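PDB 5BZ1: suppressor protein MPT5, which binds UGUA-containing elements in the 3'-untranslated regions of target mRNAs through its Pumilio repeats and represses HO expression after transcription. Local coordinates for residues R11-Y15 / I16-T20; T79-I82 / Q83-P87; R100-Q103 / K104-T108; N111-Q114 / I115-I119. One frame throughout, in Å; residues are numbered along the deposited sequence.

Interaction 1 of 4, residues R11-Y15 / I16-T20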
# COMPACT_ATOMS: atom_id res chain seq x y z
N ARG A 11 -24.76 -4.93 41.78
CA ARG A 11 -24.85 -3.58 42.32
C ARG A 11 -23.68 -3.25 43.24
O ARG A 11 -23.34 -2.08 43.44
CB ARG A 11 -26.16 -3.46 43.10
CG ARG A 11 -26.92 -2.16 42.93
CD ARG A 11 -28.12 -2.13 43.87
NE ARG A 11 -27.73 -2.53 45.22
CZ ARG A 11 -27.35 -1.69 46.18
NH1 ARG A 11 -27.31 -0.39 45.94
NH2 ARG A 11 -27.02 -2.15 47.38
N ASP A 12 -23.06 -4.28 43.81
CA ASP A 12 -22.05 -4.10 44.85
C ASP A 12 -20.64 -4.51 44.42
O ASP A 12 -19.72 -4.54 45.24
CB ASP A 12 -22.44 -4.86 46.11
CG ASP A 12 -23.70 -4.32 46.75
OD1 ASP A 12 -23.81 -3.09 46.91
OD2 ASP A 12 -24.59 -5.13 47.09
N LEU A 13 -20.46 -4.83 43.15
CA LEU A 13 -19.15 -5.21 42.63
C LEU A 13 -18.23 -4.00 42.50
O LEU A 13 -18.68 -2.90 42.17
CB LEU A 13 -19.28 -5.91 41.27
CG LEU A 13 -19.93 -7.29 41.28
CD1 LEU A 13 -19.96 -7.88 39.88
CD2 LEU A 13 -19.20 -8.21 42.23
N ASP A 14 -16.94 -4.20 42.77
CA ASP A 14 -15.94 -3.15 42.55
C ASP A 14 -15.40 -3.29 41.13
O ASP A 14 -14.39 -3.96 40.90
CB ASP A 14 -14.81 -3.25 43.57
CG ASP A 14 -14.01 -1.97 43.68
OD1 ASP A 14 -14.12 -1.11 42.77
OD2 ASP A 14 -13.27 -1.81 44.67
N TYR A 15 -16.07 -2.63 40.19
CA TYR A 15 -15.80 -2.84 38.77
C TYR A 15 -14.41 -2.41 38.30
O TYR A 15 -13.80 -3.09 37.48
CB TYR A 15 -16.91 -2.20 37.92
CG TYR A 15 -18.21 -2.94 38.04
CD1 TYR A 15 -18.45 -4.09 37.30
CD2 TYR A 15 -19.20 -2.51 38.92
CE1 TYR A 15 -19.63 -4.78 37.42
CE2 TYR A 15 -20.39 -3.20 39.04
CZ TYR A 15 -20.60 -4.34 38.29
OH TYR A 15 -21.78 -5.03 38.40
N ILE A 16 -13.90 -1.30 38.82
CA ILE A 16 -12.58 -0.84 38.39
C ILE A 16 -11.48 -1.80 38.84
O ILE A 16 -10.50 -2.02 38.11
CB ILE A 16 -12.28 0.62 38.84
CG1 ILE A 16 -11.04 1.15 38.12
CG2 ILE A 16 -12.11 0.71 40.36
CD1 ILE A 16 -11.13 1.07 36.61
N LYS A 17 -11.65 -2.41 40.01
CA LYS A 17 -10.68 -3.38 40.51
C LYS A 17 -10.75 -4.68 39.72
O LYS A 17 -9.72 -5.28 39.42
CB LYS A 17 -10.91 -3.66 42.00
CG LYS A 17 -10.74 -2.45 42.89
CD LYS A 17 -9.44 -1.71 42.60
CE LYS A 17 -9.43 -0.33 43.23
NZ LYS A 17 -8.17 0.41 42.93
N LEU A 18 -11.96 -5.10 39.37
CA LEU A 18 -12.16 -6.29 38.56
C LEU A 18 -11.62 -6.09 37.14
O LEU A 18 -11.08 -7.01 36.52
CB LEU A 18 -13.64 -6.67 38.51
CG LEU A 18 -14.33 -7.02 39.83
CD1 LEU A 18 -15.82 -7.26 39.62
CD2 LEU A 18 -13.70 -8.25 40.44
N ALA A 19 -11.76 -4.86 36.63
CA ALA A 19 -11.39 -4.53 35.26
C ALA A 19 -9.92 -4.78 34.94
O ALA A 19 -9.59 -5.28 33.86
CB ALA A 19 -11.76 -3.08 34.95
N THR A 20 -9.04 -4.43 35.88
CA THR A 20 -7.60 -4.57 35.69
C THR A 20 -7.06 -5.88 36.24
O THR A 20 -5.84 -6.09 36.30
CB THR A 20 -6.83 -3.41 36.35
OG1 THR A 20 -7.09 -3.39 37.76
CG2 THR A 20 -7.26 -2.08 35.74
O HOH W 1 -15.25 0.35 41.04
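Leu18 N donates to Asp14 O across the first turn of helix 15-19, where a loop runs into the short opening helix of the first Pumilio repeat. This bond is 3.1 Å long and nearly straight at the hydrogen (160°), with the donor in the carbonyl plane; Lys17 N adds a weak second bond to Asp14 O. One residue on, Ala19 N reaches Tyr15 O at 2.8 Å, and Thr20 then leaves helical geometry.

Asp14 holds the N-cap position, yet its side chain makes no capping bond. With CG anti to the backbone N (chi1 -161°), the carboxylate lies alongside the Lys17 chain, both pointing the same way, and OD2 packs against Lys17 CG at 3.2 Å. The lysine bends at chi2 and carries its amine away, leaving NZ 5.8 Å from Asp14 OD2, so any attraction is at long range. Leu13 and Leu18 cross at about a right angle, Leu13 CB meeting Leu18 CD1 at 4.1 Å, and Leu13 CB also sits over one face of the Tyr15 ring, toward its rim. That ring packs on helix 38-49, and its hydroxyl bonds to Leu10 O. The polar link from the carboxylate to the first turn runs through a water, which donates to Asp14 OD1 over a short 2.5 Å and accepts from Ile16 N at 3.1 Å.

Interaction 2 of 4, residues T79-I82 / Q83-P87; sequences TLLI and QTIYP
Thr84 OG1 donates to Leu80 O at 2.7 Å, one turn back along helix 75-85, which runs across the boundary between the second and third Pumilio repeats. Its hydroxyl lies anti to its own carbonyl carbon (chi1 -53°), which turns OG1 back toward Leu80 O, and it approaches tilted 31° from the carbonyl plane. Thr84 N adds a weak bond to the same oxygen, so one residue grips it twice. A valine here would keep the bulk but would probably cost Leu80 O its hydroxyl partner, leaving the weak bond from the backbone N to hold it.

The backbone bonds are mixed on the way to the 3-10 segment that begins at Tyr86. Gln83 N to Thr79 O is short, at 2.8 Å; Ile85 N is shared weakly between Leu81 O and Ile82 O; and Tyr86 N closes on Ile82 O at 3.0 Å, that oxygen also lying at the Tyr86 ring edge.

Among the packing contacts, the extended Gln83 chain crosses Thr79, bringing NE2 to 4.0 Å from Thr79 CG2, while its OE1 meets Leu80 CD1. Ile85 CG1 rests on Leu81 O at 3.2 Å.

Outward, Ile82, Gln83 and Tyr86 lie against Leu117 of helix 112-121, whereas Leu81, Thr84 and Ile85 meet Phe53 of helix 53-57.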
# COMPACT_ATOMS: atom_id res chain seq x y z
N THR A 79 -20.38 7.03 22.26
CA THR A 79 -20.04 8.41 21.94
C THR A 79 -19.32 9.09 23.11
O THR A 79 -18.34 9.81 22.92
CB THR A 79 -21.29 9.22 21.54
OG1 THR A 79 -21.87 8.64 20.36
CG2 THR A 79 -20.94 10.67 21.26
N LEU A 80 -19.80 8.85 24.33
CA LEU A 80 -19.17 9.41 25.52
C LEU A 80 -17.77 8.83 25.72
O LEU A 80 -16.84 9.57 26.07
CB LEU A 80 -20.04 9.19 26.76
CG LEU A 80 -19.48 9.71 28.08
CD1 LEU A 80 -19.07 11.17 27.94
CD2 LEU A 80 -20.49 9.54 29.21
N LEU A 81 -17.62 7.53 25.50
CA LEU A 81 -16.31 6.87 25.56
C LEU A 81 -15.32 7.52 24.59
O LEU A 81 -14.18 7.82 24.96
CB LEU A 81 -16.44 5.37 25.26
CG LEU A 81 -15.16 4.62 24.87
CD1 LEU A 81 -14.15 4.60 26.01
CD2 LEU A 81 -15.46 3.19 24.43
N ILE A 82 -15.76 7.72 23.36
CA ILE A 82 -14.91 8.31 22.33
C ILE A 82 -14.62 9.78 22.63
O ILE A 82 -13.51 10.26 22.41
CB ILE A 82 -15.52 8.13 20.93
CG1 ILE A 82 -15.53 6.65 20.55
CG2 ILE A 82 -14.76 8.93 19.88
CD1 ILE A 82 -16.21 6.35 19.22
N GLN A 83 -15.63 10.49 23.14
CA GLN A 83 -15.46 11.88 23.57
C GLN A 83 -14.37 12.00 24.63
O GLN A 83 -13.65 13.00 24.68
CB GLN A 83 -16.77 12.45 24.11
CG GLN A 83 -17.59 13.24 23.09
CD GLN A 83 -19.03 13.44 23.52
OE1 GLN A 83 -19.48 12.88 24.53
NE2 GLN A 83 -19.77 14.24 22.76
N THR A 84 -14.25 10.98 25.47
CA THR A 84 -13.29 11.00 26.57
C THR A 84 -11.85 10.82 26.09
O THR A 84 -10.93 11.45 26.62
CB THR A 84 -13.63 9.92 27.62
OG1 THR A 84 -15.00 10.06 28.03
CG2 THR A 84 -12.73 10.05 28.84
N ILE A 85 -11.65 9.96 25.10
CA ILE A 85 -10.30 9.53 24.74
C ILE A 85 -9.77 9.99 23.38
O ILE A 85 -8.61 9.71 23.06
CB ILE A 85 -10.15 7.99 24.87
CG1 ILE A 85 -11.18 7.25 24.01
CG2 ILE A 85 -10.28 7.55 26.32
CD1 ILE A 85 -10.72 6.97 22.59
N TYR A 86 -10.59 10.66 22.57
CA TYR A 86 -10.13 11.08 21.24
C TYR A 86 -8.85 11.95 21.22
O TYR A 86 -8.05 11.82 20.29
CB TYR A 86 -11.26 11.70 20.39
CG TYR A 86 -11.61 13.14 20.69
CD1 TYR A 86 -10.88 14.19 20.13
CD2 TYR A 86 -12.70 13.46 21.49
CE1 TYR A 86 -11.21 15.51 20.39
CE2 TYR A 86 -13.03 14.77 21.75
CZ TYR A 86 -12.29 15.79 21.20
OH TYR A 86 -12.64 17.09 21.47
N PRO A 87 -8.64 12.82 22.23
CA PRO A 87 -7.37 13.55 22.18
C PRO A 87 -6.13 12.64 22.35
O PRO A 87 -5.03 13.08 22.04
CB PRO A 87 -7.46 14.51 23.37
CG PRO A 87 -8.93 14.69 23.61
CD PRO A 87 -9.53 13.35 23.30

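Interaction 3 of 4, residues R100-Q103 / K104-T108; sequences RSLQ and KIIDT. With nucleotides of chain B.
Arg100 slides its guanidinium between two bases of the bound RNA, while Gln103, one turn on, reads the edge of one of them. U7 of chain B covers one guanidinium face, its N3 3.3 Å above the plane and over the centre; U9 of chain B covers the opposite face nearer the rim. In the plane, Arg100 NH2 donates to OP2 of U9 of chain B at 3.0 Å (160°), joining a charge contact to the stacking. Gln103 NE2 gives a straight bond to O4 of U7 of chain B at 2.9 Å. Such pairing of a stacking residue with an edge-reading one is the Pumilio mode of base recognition. A leucine in place of Arg100 would probably leave the phosphate of U9 of chain B without this charged partner and the two bases without the flat group between them.

Behind this shell, Gln103 NE2 also bonds to Thr99 OG1, which helps fix the amide's rotation. The helix beneath is regular: Ile106 N to Leu102 O is 2.9 Å and almost linear at 177°.

Leu102 touches Val144 and Ile106 touches Lys147 of helix 141-151, Ser101 OG bonds to Ile57 O, and Arg100 touches Gln67 of helix 62-69.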
# COMPACT_ATOMS: atom_id res chain seq x y z
N ARG A 100 -5.16 -2.49 20.14
CA ARG A 100 -6.21 -3.50 20.05
C ARG A 100 -7.56 -2.89 20.43
O ARG A 100 -8.58 -3.13 19.77
CB ARG A 100 -5.91 -4.69 20.96
CG ARG A 100 -4.52 -5.31 20.79
CD ARG A 100 -4.34 -5.96 19.42
NE ARG A 100 -3.07 -6.68 19.32
CZ ARG A 100 -2.96 -7.97 19.05
NH1 ARG A 100 -4.04 -8.71 18.83
NH2 ARG A 100 -1.76 -8.54 19.00
N SER A 101 -7.56 -2.10 21.50
CA SER A 101 -8.75 -1.39 21.94
C SER A 101 -9.28 -0.44 20.86
O SER A 101 -10.47 -0.45 20.55
CB SER A 101 -8.45 -0.59 23.21
OG SER A 101 -8.06 -1.43 24.28
N LEU A 102 -8.39 0.36 20.29
CA LEU A 102 -8.79 1.38 19.32
C LEU A 102 -9.27 0.78 17.99
O LEU A 102 -10.22 1.29 17.39
CB LEU A 102 -7.65 2.38 19.09
CG LEU A 102 -8.00 3.62 18.28
CD1 LEU A 102 -9.29 4.22 18.80
CD2 LEU A 102 -6.88 4.65 18.34
N GLN A 103 -8.62 -0.30 17.55
CA GLN A 103 -9.07 -1.01 16.36
C GLN A 103 -10.51 -1.49 16.52
O GLN A 103 -11.32 -1.37 15.60
CB GLN A 103 -8.16 -2.22 16.07
CG GLN A 103 -6.78 -1.89 15.52
CD GLN A 103 -5.87 -3.09 15.51
OE1 GLN A 103 -6.17 -4.12 14.90
NE2 GLN A 103 -4.73 -2.99 16.20
N LYS A 104 -10.82 -2.03 17.70
CA LYS A 104 -12.16 -2.52 17.98
C LYS A 104 -13.17 -1.38 18.02
O LYS A 104 -14.28 -1.49 17.49
CB LYS A 104 -12.19 -3.28 19.31
CG LYS A 104 -13.53 -3.95 19.61
CD LYS A 104 -13.94 -4.90 18.49
CE LYS A 104 -15.31 -5.52 18.74
NZ LYS A 104 -15.30 -6.51 19.85
N ILE A 105 -12.78 -0.27 18.64
CA ILE A 105 -13.63 0.91 18.73
C ILE A 105 -13.99 1.44 17.34
O ILE A 105 -15.16 1.66 17.03
CB ILE A 105 -12.98 2.02 19.57
CG1 ILE A 105 -12.93 1.61 21.04
CG2 ILE A 105 -13.73 3.34 19.42
CD1 ILE A 105 -12.15 2.56 21.93
N ILE A 106 -12.97 1.64 16.50
CA ILE A 106 -13.17 2.06 15.12
C ILE A 106 -14.06 1.07 14.38
O ILE A 106 -14.95 1.46 13.62
CB ILE A 106 -11.82 2.19 14.37
CG1 ILE A 106 -11.00 3.35 14.93
CG2 ILE A 106 -12.03 2.38 12.87
CD1 ILE A 106 -9.54 3.31 14.53
N ASP A 107 -13.82 -0.22 14.61
CA ASP A 107 -14.54 -1.28 13.90
C ASP A 107 -16.03 -1.32 14.23
O ASP A 107 -16.82 -1.86 13.46
CB ASP A 107 -13.91 -2.64 14.21
CG ASP A 107 -14.26 -3.70 13.19
OD1 ASP A 107 -14.10 -3.43 11.97
OD2 ASP A 107 -14.69 -4.80 13.59
N THR A 108 -16.40 -0.73 15.36
CA THR A 108 -17.79 -0.76 15.83
C THR A 108 -18.42 0.61 16.04
O THR A 108 -19.32 0.75 16.87
CB THR A 108 -17.92 -1.56 17.14
OG1 THR A 108 -17.13 -0.95 18.17
CG2 THR A 108 -17.47 -3.00 16.95
P U B 7 4.89 -9.05 15.08
OP1 U B 7 5.44 -8.23 16.19
OP2 U B 7 5.60 -10.29 14.68
O5' U B 7 3.37 -9.42 15.44
C5' U B 7 3.06 -10.33 16.49
C4' U B 7 1.71 -10.99 16.30
O4' U B 7 0.66 -10.10 16.78
C3' U B 7 1.35 -11.34 14.85
O3' U B 7 0.56 -12.53 14.83
C2' U B 7 0.47 -10.16 14.44
O2' U B 7 -0.40 -10.41 13.36
C1' U B 7 -0.28 -9.89 15.74
N1 U B 7 -0.83 -8.53 15.88
C2 U B 7 -2.19 -8.37 15.68
O2 U B 7 -2.93 -9.30 15.38
N3 U B 7 -2.67 -7.09 15.83
C4 U B 7 -1.93 -5.97 16.16
O4 U B 7 -2.51 -4.89 16.26
C5 U B 7 -0.53 -6.22 16.36
C6 U B 7 -0.04 -7.46 16.22
P U B 9 -2.35 -12.40 19.99
OP1 U B 9 -3.83 -12.50 19.89
OP2 U B 9 -1.61 -11.51 19.07
O5' U B 9 -2.00 -11.98 21.49
C5' U B 9 -0.67 -11.70 21.90
C4' U B 9 -0.67 -10.86 23.15
O4' U B 9 -1.24 -9.56 22.85
C3' U B 9 -1.52 -11.40 24.28
O3' U B 9 -0.82 -12.35 25.06
C2' U B 9 -1.92 -10.15 25.05
O2' U B 9 -0.90 -9.75 25.96
C1' U B 9 -2.01 -9.11 23.93
N1 U B 9 -3.40 -8.88 23.46
C2 U B 9 -4.20 -8.01 24.18
O2 U B 9 -3.83 -7.46 25.21
N3 U B 9 -5.47 -7.83 23.69
C4 U B 9 -6.00 -8.40 22.55
O4 U B 9 -7.16 -8.14 22.23
C5 U B 9 -5.10 -9.27 21.84
C6 U B 9 -3.86 -9.47 22.30

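Interaction 4 of 4, residues N111-Q114 / I115-I119; sequences NEVQ and IDLII
Asp116 N donates to Glu112 O at 2.8 Å, the shortest backbone bond between residues 111-114 and 115-119. Asp116 CB and CG lie against the same carbonyl oxygen, Glu112 O, both at 3.5 Å.

Helix 112-121 opens with a textbook N-cap. Asn111 OD1 accepts from Gln114 N at 3.0 Å with an N-H...O angle of 160°. A chi1 of 55° turns the amide of Asn111 back over the first turn, where its oxygen satisfies an N-H that has no carbonyl of an earlier turn to bond with. Ile115 N then bonds to Asn111 O, so this one residue serves the helix start through both side chain and backbone.

Glu112 and Asp116 put two acids on one side of the helix. Their carboxylate planes stand 80° apart, and Glu112 OE2 and Asp116 OD2 are separated by 4.4 Å. Lys156 bridges the pair, making salt bridges to Glu112 OE2 and Asp116 OD1; its positive charge probably offsets the repulsion. On another side, Val113 CG1 meets Leu117 CD1 at 4.5 Å, a light apolar touch within the turn closed by the Leu117 N to Val113 O bond.

Gln114 has an extended chain that ends in two bonds, OE1 to Asp110 N and NE2 to Thr79 OG1. The second ties this helix to helix 75-85, where Gln114 also packs on Ile82; Ile115 and Ile119 touch Phe152 in a loop of the following repeat.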
# COMPACT_ATOMS: atom_id res chain seq x y z
N ASN A 111 -22.06 5.77 14.29
CA ASN A 111 -22.50 6.89 13.47
C ASN A 111 -21.38 7.86 13.09
O ASN A 111 -20.23 7.71 13.52
CB ASN A 111 -23.62 7.65 14.19
CG ASN A 111 -23.22 8.11 15.58
OD1 ASN A 111 -22.18 8.75 15.76
ND2 ASN A 111 -24.02 7.77 16.58
N GLU A 112 -21.75 8.87 12.31
CA GLU A 112 -20.82 9.87 11.80
C GLU A 112 -20.20 10.71 12.91
O GLU A 112 -19.02 11.08 12.84
CB GLU A 112 -21.56 10.79 10.82
CG GLU A 112 -20.67 11.75 10.05
CD GLU A 112 -20.31 11.23 8.67
OE1 GLU A 112 -20.57 10.04 8.41
OE2 GLU A 112 -19.78 12.01 7.85
N VAL A 113 -21.00 11.02 13.93
CA VAL A 113 -20.53 11.80 15.07
C VAL A 113 -19.29 11.15 15.71
O VAL A 113 -18.29 11.83 15.97
CB VAL A 113 -21.64 11.96 16.13
CG1 VAL A 113 -21.08 12.61 17.40
CG2 VAL A 113 -22.78 12.79 15.56
N GLN A 114 -19.37 9.85 15.94
CA GLN A 114 -18.26 9.10 16.52
C GLN A 114 -17.03 9.09 15.60
O GLN A 114 -15.90 9.23 16.07
CB GLN A 114 -18.69 7.67 16.84
CG GLN A 114 -19.67 7.56 18.01
CD GLN A 114 -20.28 6.17 18.12
OE1 GLN A 114 -19.81 5.22 17.50
NE2 GLN A 114 -21.34 6.05 18.92
N ILE A 115 -17.27 8.92 14.31
CA ILE A 115 -16.18 8.90 13.33
C ILE A 115 -15.45 10.25 13.31
O ILE A 115 -14.22 10.29 13.32
CB ILE A 115 -16.68 8.52 11.92
CG1 ILE A 115 -17.17 7.07 11.91
CG2 ILE A 115 -15.59 8.71 10.88
CD1 ILE A 115 -17.84 6.65 10.61
N ASP A 116 -16.22 11.33 13.29
CA ASP A 116 -15.64 12.67 13.26
C ASP A 116 -14.84 13.02 14.53
O ASP A 116 -13.84 13.73 14.46
CB ASP A 116 -16.72 13.72 12.98
CG ASP A 116 -17.19 13.70 11.54
OD1 ASP A 116 -16.49 13.11 10.69
OD2 ASP A 116 -18.26 14.27 11.26
N LEU A 117 -15.29 12.52 15.68
CA LEU A 117 -14.54 12.69 16.92
C LEU A 117 -13.17 12.01 16.83
O LEU A 117 -12.15 12.61 17.18
CB LEU A 117 -15.32 12.13 18.11
CG LEU A 117 -16.45 13.01 18.64
CD1 LEU A 117 -17.25 12.27 19.70
CD2 LEU A 117 -15.89 14.31 19.21
N ILE A 118 -13.16 10.77 16.36
CA ILE A 118 -11.92 10.03 16.15
C ILE A 118 -10.99 10.77 15.17
O ILE A 118 -9.80 10.95 15.44
CB ILE A 118 -12.21 8.61 15.61
CG1 ILE A 118 -12.83 7.74 16.71
CG2 ILE A 118 -10.95 7.95 15.08
CD1 ILE A 118 -13.43 6.44 16.21
N ILE A 119 -11.55 11.20 14.05
CA ILE A 119 -10.81 11.95 13.04
C ILE A 119 -10.27 13.27 13.62
O ILE A 119 -9.17 13.71 13.27
CB ILE A 119 -11.68 12.21 11.79
CG1 ILE A 119 -11.97 10.89 11.07
CG2 ILE A 119 -11.02 13.19 10.83
CD1 ILE A 119 -10.70 10.11 10.73

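In the fold
Interaction 3 is the one of the four that touches the RNA, adding charge and stacking to its helical bonds; interaction 1 comes within about 7 Å of the nucleic acid at its nearest atom, and interactions 2 and 4 within about 14 and 15 Å. Those two hold each other across neighbouring repeats by a side-chain bond and apolar packing. Ile82 CD1 on Ile105 CG2 ties interaction 2 to interaction 3, and Ile106 CG1 on Ile118 CD1 links 3 to 4. Interaction 3 is the most enclosed, with four buried and no exposed touching residues; the others each have exposed ones. Interaction 1, near the N-terminus, touches none of the others and pairs a buried tyrosine with a water-linked aspartate.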